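Local coordinates for Thiol:disulfide interchange protein DsbA (Neisseria meningitidis MC58, PDB 3HZ8) that probably catalyses disulfide bond formation in periplasmic proteins, as a DsbA-type oxidoreductase of the thioredoxin family, at residues H63-W66 and M70-L73; T72-A77 and D141-L146. The protein carries 1 engineered substitution. One frame throughout, in Å; residues are numbered along the deposited sequence. Where two conformers were deposited one is given.

Contact 1: H63-W66 and M70-L73; sequences HVVW and MLTL
Val65 and Met70 bring the backbone of the loop after strand 57-63 back against the approach to helix 71-83, their CA atoms 5.4 Å apart. This tight reversal belongs to the DsbA version of the thioredoxin fold, in which the chain leaves the edge of the central sheet and enters the inserted helical domain. The Met70 side chain is laid across the reversal. Its chain bends at the last torsion (chi3 -68°), which turns CE toward Trp66 while SD stays over the loop backbone. There SD accepts a weak hydrogen bond from Trp66 N at 3.5 Å, with an N-H...S angle of 152°. It also packs 3.3 Å from Val64 O. CE reaches 4.0 Å from Trp66 CB, and the sulfur sits obliquely to the five-membered ring in a Met-aromatic contact. A face of that indole is occupied by Val64 CG2, while its NE1 bonds to Ile152 O, so the ring is held by both packing and a polar bond.

His63 makes the second half of the interface. Its ring is crossed by Leu73, whose carbonyl carbon lies over one face, and the edge of the ring is directed at the Met70 sulfur. Phe32 meets the same imidazole edge-to-face, and Tyr34 also touches it. A bond to the next residue restrains the ring's rotation: His63 ND1 donates to a lone pair of Val64 O at 2.8 Å, nearly straight at 162°. At the other ring nitrogen, His63 NE2 packs 3.5 Å from Leu73 CB.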
loop_
_atom_site.group_PDB
_atom_site.type_symbol
_atom_site.label_atom_id
_atom_site.label_comp_id
_atom_site.label_asym_id
_atom_site.label_seq_id
_atom_site.Cartn_x
_atom_site.Cartn_y
_atom_site.Cartn_z
ATOM N N HIS A 63 1.056 1.583 -5.318
ATOM C CA HIS A 63 0.522 0.697 -6.367
ATOM C C HIS A 63 1.641 0.357 -7.331
ATOM O O HIS A 63 2.358 1.255 -7.787
ATOM C CB HIS A 63 -0.616 1.405 -7.113
ATOM C CG HIS A 63 -1.513 0.502 -7.903
ATOM N ND1 HIS A 63 -1.114 -0.159 -9.046
ATOM C CD2 HIS A 63 -2.821 0.197 -7.733
ATOM C CE1 HIS A 63 -2.124 -0.875 -9.514
ATOM N NE2 HIS A 63 -3.179 -0.658 -8.749
ATOM N N VAL A 64 1.813 -0.927 -7.644
ATOM C CA VAL A 64 2.848 -1.312 -8.612
ATOM C C VAL A 64 2.519 -0.789 -10.016
ATOM O O VAL A 64 1.351 -0.559 -10.352
ATOM C CB VAL A 64 3.093 -2.856 -8.667
ATOM C CG1 VAL A 64 3.714 -3.340 -7.356
ATOM C CG2 VAL A 64 1.824 -3.639 -9.037
ATOM N N VAL A 65 3.556 -0.583 -10.831
ATOM C CA VAL A 65 3.360 -0.228 -12.241
ATOM C C VAL A 65 4.220 -1.176 -13.074
ATOM O O VAL A 65 5.448 -1.058 -13.093
ATOM C CB VAL A 65 3.692 1.260 -12.532
ATOM C CG1 VAL A 65 3.518 1.575 -14.024
ATOM C CG2 VAL A 65 2.844 2.178 -11.657
ATOM N N TRP A 66 3.560 -2.132 -13.729
ATOM C CA TRP A 66 4.236 -3.212 -14.450
ATOM C C TRP A 66 4.089 -3.071 -15.967
ATOM O O TRP A 66 4.690 -3.825 -16.722
ATOM C CB TRP A 66 3.664 -4.560 -14.001
ATOM C CG TRP A 66 4.136 -4.984 -12.641
ATOM C CD1 TRP A 66 5.308 -4.626 -12.029
ATOM C CD2 TRP A 66 3.471 -5.876 -11.737
ATOM N NE1 TRP A 66 5.406 -5.232 -10.795
ATOM C CE2 TRP A 66 4.291 -6.001 -10.588
ATOM C CE3 TRP A 66 2.248 -6.556 -11.775
ATOM C CZ2 TRP A 66 3.938 -6.804 -9.502
ATOM C CZ3 TRP A 66 1.908 -7.373 -10.701
ATOM C CH2 TRP A 66 2.754 -7.487 -9.574
ATOM N N MET A 70 -0.881 0.571 -16.646
ATOM C CA MET A 70 -1.118 0.450 -15.201
ATOM C C MET A 70 -0.902 1.766 -14.452
ATOM O O MET A 70 -1.308 1.893 -13.297
ATOM C CB MET A 70 -0.251 -0.680 -14.625
ATOM C CG MET A 70 -0.646 -1.170 -13.232
ATOM S SD MET A 70 0.304 -2.604 -12.665
ATOM C CE MET A 70 -0.273 -3.901 -13.794
ATOM N N LEU A 71 -0.276 2.738 -15.118
ATOM C CA LEU A 71 -0.037 4.046 -14.510
ATOM C C LEU A 71 -1.334 4.717 -14.058
ATOM O O LEU A 71 -1.350 5.380 -13.043
ATOM C CB LEU A 71 0.772 4.963 -15.444
ATOM C CG LEU A 71 1.368 6.232 -14.819
ATOM C CD1 LEU A 71 2.349 5.897 -13.709
ATOM C CD2 LEU A 71 2.039 7.090 -15.885
ATOM N N THR A 72 -2.416 4.522 -14.814
ATOM C CA THR A 72 -3.720 5.089 -14.442
ATOM C C THR A 72 -4.206 4.579 -13.080
ATOM O O THR A 72 -4.758 5.340 -12.270
ATOM C CB THR A 72 -4.772 4.821 -15.545
ATOM O OG1 THR A 72 -4.373 5.497 -16.749
ATOM C CG2 THR A 72 -6.178 5.308 -15.113
ATOM N N LEU A 73 -3.963 3.296 -12.820
ATOM C CA LEU A 73 -4.347 2.723 -11.534
ATOM C C LEU A 73 -3.484 3.264 -10.408
ATOM O O LEU A 73 -3.967 3.474 -9.304
ATOM C CB LEU A 73 -4.258 1.191 -11.572
ATOM C CG LEU A 73 -5.240 0.464 -12.502
ATOM C CD1 LEU A 73 -4.973 -1.052 -12.519
ATOM C CD2 LEU A 73 -6.713 0.792 -12.136
#

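Contact 2: T72-A77 and D141-L146; sequences TLARLA and DKMQEL
Met143 reaches Ala74 and Ala77 because its CG is turned anti to the carbonyl carbon (chi1 -64°) and the rest of the chain runs out almost straight, with chi2 at 179° and chi3 at -169°. The side chain thus projects from helix 134-149 as an extended rod that ends on helix 71-83. Two alanines, three residues apart and so on the same face of the receiving helix, take its tip. The sulfur meets the first of them: Met143 SD is 3.7 Å from Ala74 CB and 3.6 Å from Ala74 O. The terminal methyl carries on to the next turn, where Met143 CE packs 4.1 Å from Ala77 CB. It also lies 3.8 Å from Ala74 O, so a backbone oxygen as well as two methyls faces the thioether.

The nearest pair of CA atoms across the segments, Ala74 and Met143, is 6.8 Å apart, which shows how near the helices come where alanine is the partner. The contact is a helix-helix junction next to the end of strand 57-63 and the loop after it, where His63 touches Ala77 and Val65 touches Ala74. Beside it, Arg75 bonds through NE to Ser136 OG of helix 134-149, and its guanidinium makes a cation-pi contact with Tyr131 of the preceding helix 124-132.

With no hydrogen bond or salt bridge across the segments and only 123 Å² buried, cohesion here probably rests on dispersion, to which the polarisable sulfur is well suited. The thioether methyl beside Ala74 O may add a weak electrostatic term.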
loop_
_atom_site.group_PDB
_atom_site.type_symbol
_atom_site.label_atom_id
_atom_site.label_comp_id
_atom_site.label_asym_id
_atom_site.label_seq_id
_atom_site.Cartn_x
_atom_site.Cartn_y
_atom_site.Cartn_z
ATOM N N THR A 72 -2.416 4.522 -14.814
ATOM C CA THR A 72 -3.720 5.089 -14.442
ATOM C C THR A 72 -4.206 4.579 -13.080
ATOM O O THR A 72 -4.758 5.340 -12.270
ATOM C CB THR A 72 -4.772 4.821 -15.545
ATOM O OG1 THR A 72 -4.373 5.497 -16.749
ATOM C CG2 THR A 72 -6.178 5.308 -15.113
ATOM N N LEU A 73 -3.963 3.296 -12.820
ATOM C CA LEU A 73 -4.347 2.723 -11.534
ATOM C C LEU A 73 -3.484 3.264 -10.408
ATOM O O LEU A 73 -3.967 3.474 -9.304
ATOM C CB LEU A 73 -4.258 1.191 -11.572
ATOM C CG LEU A 73 -5.240 0.464 -12.502
ATOM C CD1 LEU A 73 -4.973 -1.052 -12.519
ATOM C CD2 LEU A 73 -6.713 0.792 -12.136
ATOM N N ALA A 74 -2.198 3.469 -10.678
ATOM C CA ALA A 74 -1.325 4.117 -9.701
ATOM C C ALA A 74 -1.768 5.566 -9.423
ATOM O O ALA A 74 -1.743 6.013 -8.264
ATOM C CB ALA A 74 0.131 4.045 -10.146
ATOM N N ARG A 75 -2.201 6.291 -10.462
ATOM C CA ARG A 75 -2.732 7.642 -10.264
ATOM C C ARG A 75 -4.010 7.635 -9.414
ATOM O O ARG A 75 -4.221 8.539 -8.588
ATOM C CB ARG A 75 -2.990 8.329 -11.607
ATOM C CG ARG A 75 -3.068 9.841 -11.461
ATOM C CD ARG A 75 -3.109 10.583 -12.790
ATOM N NE ARG A 75 -3.030 12.012 -12.527
ATOM C CZ ARG A 75 -3.092 12.962 -13.457
ATOM N NH1 ARG A 75 -3.242 12.637 -14.734
ATOM N NH2 ARG A 75 -3.010 14.243 -13.095
ATOM N N LEU A 76 -4.862 6.629 -9.619
ATOM C CA LEU A 76 -6.017 6.413 -8.732
ATOM C C LEU A 76 -5.586 6.185 -7.285
ATOM O O LEU A 76 -6.171 6.772 -6.372
ATOM C CB LEU A 76 -6.877 5.239 -9.215
ATOM C CG LEU A 76 -8.062 4.849 -8.321
ATOM C CD1 LEU A 76 -8.962 6.043 -8.018
ATOM C CD2 LEU A 76 -8.836 3.693 -8.911
ATOM N N ALA A 77 -4.602 5.306 -7.071
ATOM C CA ALA A 77 -4.111 5.039 -5.711
ATOM C C ALA A 77 -3.605 6.337 -5.075
ATOM O O ALA A 77 -3.908 6.634 -3.899
ATOM C CB ALA A 77 -3.018 3.982 -5.734
ATOM N N ASP A 141 4.158 8.471 -10.843
ATOM C CA ASP A 141 5.500 8.353 -11.399
ATOM C C ASP A 141 6.474 7.751 -10.393
ATOM O O ASP A 141 7.340 6.935 -10.732
ATOM C CB ASP A 141 5.993 9.745 -11.793
ATOM C CG ASP A 141 5.211 10.337 -12.937
ATOM O OD1 ASP A 141 4.396 9.613 -13.541
ATOM O OD2 ASP A 141 5.417 11.530 -13.237
ATOM N N LYS A 142 6.328 8.192 -9.145
ATOM C CA LYS A 142 7.156 7.684 -8.044
ATOM C C LYS A 142 6.850 6.195 -7.793
ATOM O O LYS A 142 7.756 5.412 -7.526
ATOM C CB LYS A 142 6.944 8.525 -6.776
ATOM C CG LYS A 142 7.698 8.065 -5.522
ATOM C CD LYS A 142 9.198 8.204 -5.639
ATOM C CE LYS A 142 9.904 7.807 -4.337
ATOM N NZ LYS A 142 11.377 7.808 -4.533
ATOM N N MET A 143 5.578 5.805 -7.877
ATOM C CA MET A 143 5.228 4.383 -7.726
ATOM C C MET A 143 5.902 3.519 -8.791
ATOM O O MET A 143 6.398 2.425 -8.498
ATOM C CB MET A 143 3.707 4.203 -7.743
ATOM C CG MET A 143 3.016 4.873 -6.570
ATOM S SD MET A 143 1.231 4.664 -6.641
ATOM C CE MET A 143 0.674 5.821 -5.374
ATOM N N GLN A 144 5.930 3.999 -10.033
ATOM C CA GLN A 144 6.632 3.257 -11.065
ATOM C C GLN A 144 8.126 3.149 -10.782
ATOM O O GLN A 144 8.706 2.076 -10.936
ATOM C CB GLN A 144 6.411 3.864 -12.454
ATOM C CG GLN A 144 7.016 3.017 -13.549
ATOM C CD GLN A 144 6.690 3.513 -14.939
ATOM O OE1 GLN A 144 5.811 4.352 -15.128
ATOM N NE2 GLN A 144 7.403 2.988 -15.921
ATOM N N GLU A 145 8.728 4.274 -10.379
ATOM C CA GLU A 145 10.136 4.299 -10.005
ATOM C C GLU A 145 10.454 3.300 -8.890
ATOM O O GLU A 145 11.434 2.593 -8.978
ATOM C CB GLU A 145 10.560 5.718 -9.615
ATOM C CG GLU A 145 12.047 5.865 -9.271
ATOM C CD GLU A 145 12.315 5.888 -7.769
ATOM O OE1 GLU A 145 11.880 6.859 -7.105
ATOM O OE2 GLU A 145 12.963 4.939 -7.251
ATOM N N LEU A 146 9.626 3.248 -7.848
ATOM C CA LEU A 146 9.842 2.281 -6.767
ATOM C C LEU A 146 9.749 0.846 -7.270
ATOM O O LEU A 146 10.562 -0.001 -6.910
ATOM C CB LEU A 146 8.842 2.486 -5.631
ATOM C CG LEU A 146 8.953 3.799 -4.857
ATOM C CD1 LEU A 146 7.741 3.978 -3.959
ATOM C CD2 LEU A 146 10.245 3.839 -4.030
#

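In the fold
Contacts 1 and 2 overlap at the start of helix 71-83, sharing Thr72 and Leu73, with centres about 5 Å apart. The loop wedges between the two helices of contact 2: Val65 CG2 lies 3.6 Å from Ala74 CB, and Val65 CB 3.8 Å from Gln144 CB. His63 completes the join, its O atom packing 3.2 Å from Met143 CB and its CB 3.8 Å from Ala77 CB. Edge strand, loop and both helices therefore pack into one continuous, largely buried cluster. Its active-site side is contact 1: Met70 and Leu73 touch Phe35, next to the redox-active Cys36-Cys39 disulfide, and the Trp66 side chain lies near those cysteines without touching them.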